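Local coordinates for cruciferin (Brassica napus, PDB 3KGL), which probably serves as a seed storage protein, an 11S globulin laid down as a nutrient reserve, at residues S62-S67 with L321-L326. Sequence-based numbering, arbitrary orientation.
Sequences STAKLS and LRLSAL
Ala-64 meets Leu-321 and Leu-323 where the two cupin beta-barrels of this bicupin chain lie against each other, and the site illustrates how two cupin domains can be joined largely by apolar side-chain packing, supplemented by a weak hydrogen bond from Gln-185 to Leu-321 O. Segment 62-67 leads into strand 65-71 of the N-terminal cupin; segment 321-326 runs from the end of the short helix 318-321 into strand 324-331 of the C-terminal one. Thr-63 does not reach segment 321-326; its OG1 donates a hydrogen bond to Ala-64 O from above the carbonyl plane. The methyl of Ala-64 points across and rests against two leucines at once: its CB is 3.8 Å from CG of Leu-321 and equally 3.8 Å from CD1 of Leu-323. These leucines flank Arg-322, which leaves the helix with positive phi (58°), yet both present their side chains to segment 62-67. Lys-65 turns its side chain the opposite way, toward a weak hydrogen bond with Tyr-48, and offers backbone instead, with CD2 of Leu-321 lying 4.0 Å from Lys-65 O. Its backbone also bonds to Thr-157, and that of Leu-66 to Val-178, while Ser-324 and Ala-325 pair with Lys-401 and Leu-310; each strand therefore has its backbone partners within its own sheet. Leu-66, like Ala-64, faces the C-terminal cupin, and Phe-400 of strand 394-401 also packs against it. Its CB approaches CD1 of Leu-323 at 4.1 Å, a methyl carried inward because CG of Leu-323 stands anti to the carbonyl carbon (chi1 -72°). Farther out, the CD1 branch of Leu-66 reaches over the opposing backbone, with Leu-323 CB at 4.0 Å and Ala-325 CB at 4.1 Å, and its nearest neighbour in segment 321-326 is the carbonyl oxygen of Ser-324, 3.8 Å from Leu-66 CD1.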
loop_
_atom_site.group_PDB
_atom_site.type_symbol
_atom_site.label_atom_id
_atom_site.label_comp_id
_atom_site.label_asym_id
_atom_site.label_seq_id
_atom_site.Cartn_x
_atom_site.Cartn_y
_atom_site.Cartn_z
ATOM N N SER A 62 -5.591 15.447 -0.347
ATOM C CA SER A 62 -4.530 14.558 0.123
ATOM C C SER A 62 -4.644 13.164 -0.510
ATOM O O SER A 62 -3.845 12.268 -0.228
ATOM C CB SER A 62 -4.564 14.461 1.651
ATOM O OG SER A 62 -5.805 13.935 2.113
ATOM N N THR A 63 -5.646 12.995 -1.364
ATOM C CA THR A 63 -5.895 11.725 -2.021
ATOM C C THR A 63 -6.143 11.955 -3.495
ATOM O O THR A 63 -6.392 13.079 -3.924
ATOM C CB THR A 63 -7.163 11.087 -1.492
ATOM O OG1 THR A 63 -8.285 11.875 -1.915
ATOM C CG2 THR A 63 -7.127 11.005 0.019
ATOM N N ALA A 64 -6.092 10.881 -4.268
ATOM C CA ALA A 64 -6.461 10.952 -5.671
ATOM C C ALA A 64 -7.908 11.435 -5.828
ATOM O O ALA A 64 -8.743 11.257 -4.951
ATOM C CB ALA A 64 -6.284 9.603 -6.309
ATOM N N LYS A 65 -8.196 12.053 -6.958
ATOM C CA LYS A 65 -9.501 12.626 -7.200
ATOM C C LYS A 65 -9.841 12.303 -8.633
ATOM O O LYS A 65 -9.041 12.528 -9.537
ATOM C CB LYS A 65 -9.442 14.148 -7.013
ATOM C CG LYS A 65 -10.762 14.800 -6.627
ATOM C CD LYS A 65 -10.614 16.302 -6.342
ATOM C CE LYS A 65 -11.003 17.161 -7.546
ATOM N NZ LYS A 65 -11.854 18.355 -7.183
ATOM N N LEU A 66 -11.019 11.745 -8.844
ATOM C CA LEU A 66 -11.497 11.509 -10.195
ATOM C C LEU A 66 -12.867 12.161 -10.285
ATOM O O LEU A 66 -13.794 11.774 -9.579
ATOM C CB LEU A 66 -11.571 10.010 -10.487
ATOM C CG LEU A 66 -11.090 9.522 -11.856
ATOM C CD1 LEU A 66 -11.487 8.067 -12.085
ATOM C CD2 LEU A 66 -11.623 10.397 -12.970
ATOM N N SER A 67 -12.982 13.181 -11.125
ATOM C CA SER A 67 -14.204 13.976 -11.181
ATOM C C SER A 67 -14.975 13.654 -12.451
ATOM O O SER A 67 -14.379 13.272 -13.455
ATOM C CB SER A 67 -13.882 15.480 -11.127
ATOM O OG SER A 67 -13.114 15.849 -9.984
ATOM N N LEU A 321 -2.674 7.220 -10.128
ATOM C CA LEU A 321 -3.880 7.444 -9.314
ATOM C C LEU A 321 -4.528 6.175 -8.752
ATOM O O LEU A 321 -5.221 6.238 -7.733
ATOM C CB LEU A 321 -4.936 8.222 -10.098
ATOM C CG LEU A 321 -4.973 9.728 -9.830
ATOM C CD1 LEU A 321 -3.587 10.331 -9.879
ATOM C CD2 LEU A 321 -5.873 10.415 -10.821
ATOM N N ARG A 322 -4.304 5.037 -9.404
ATOM C CA ARG A 322 -4.940 3.788 -9.005
ATOM C C ARG A 322 -6.481 3.946 -9.045
ATOM O O ARG A 322 -7.187 3.543 -8.113
ATOM C CB ARG A 322 -4.455 3.345 -7.613
ATOM C CG ARG A 322 -3.027 2.782 -7.535
ATOM C CD ARG A 322 -2.646 2.375 -6.077
ATOM N NE ARG A 322 -3.642 1.525 -5.403
ATOM C CZ ARG A 322 -3.591 1.144 -4.122
ATOM N NH1 ARG A 322 -2.589 1.529 -3.339
ATOM N NH2 ARG A 322 -4.549 0.370 -3.617
ATOM N N LEU A 323 -6.980 4.551 -10.126
ATOM C CA LEU A 323 -8.416 4.802 -10.325
ATOM C C LEU A 323 -8.841 4.617 -11.789
ATOM O O LEU A 323 -8.030 4.717 -12.708
ATOM C CB LEU A 323 -8.837 6.190 -9.820
ATOM C CG LEU A 323 -8.892 6.409 -8.304
ATOM C CD1 LEU A 323 -9.266 7.824 -7.961
ATOM C CD2 LEU A 323 -9.884 5.467 -7.694
ATOM N N SER A 324 -10.130 4.355 -11.982
ATOM C CA SER A 324 -10.673 3.821 -13.227
ATOM C C SER A 324 -12.116 4.312 -13.286
ATOM O O SER A 324 -12.735 4.520 -12.243
ATOM C CB SER A 324 -10.607 2.274 -13.190
ATOM O OG SER A 324 -11.370 1.644 -14.206
ATOM N N ALA A 325 -12.661 4.529 -14.479
ATOM C CA ALA A 325 -14.065 4.927 -14.563
ATOM C C ALA A 325 -14.815 4.181 -15.656
ATOM O O ALA A 325 -14.205 3.641 -16.585
ATOM C CB ALA A 325 -14.202 6.442 -14.733
ATOM N N LEU A 326 -16.142 4.148 -15.514
ATOM C CA LEU A 326 -17.044 3.486 -16.462
ATOM C C LEU A 326 -18.368 4.256 -16.604
ATOM O O LEU A 326 -19.163 4.298 -15.669
ATOM C CB LEU A 326 -17.319 2.037 -16.023
ATOM C CG LEU A 326 -18.172 1.145 -16.936
ATOM C CD1 LEU A 326 -18.126 -0.308 -16.498
ATOM C CD2 LEU A 326 -19.608 1.618 -16.990
#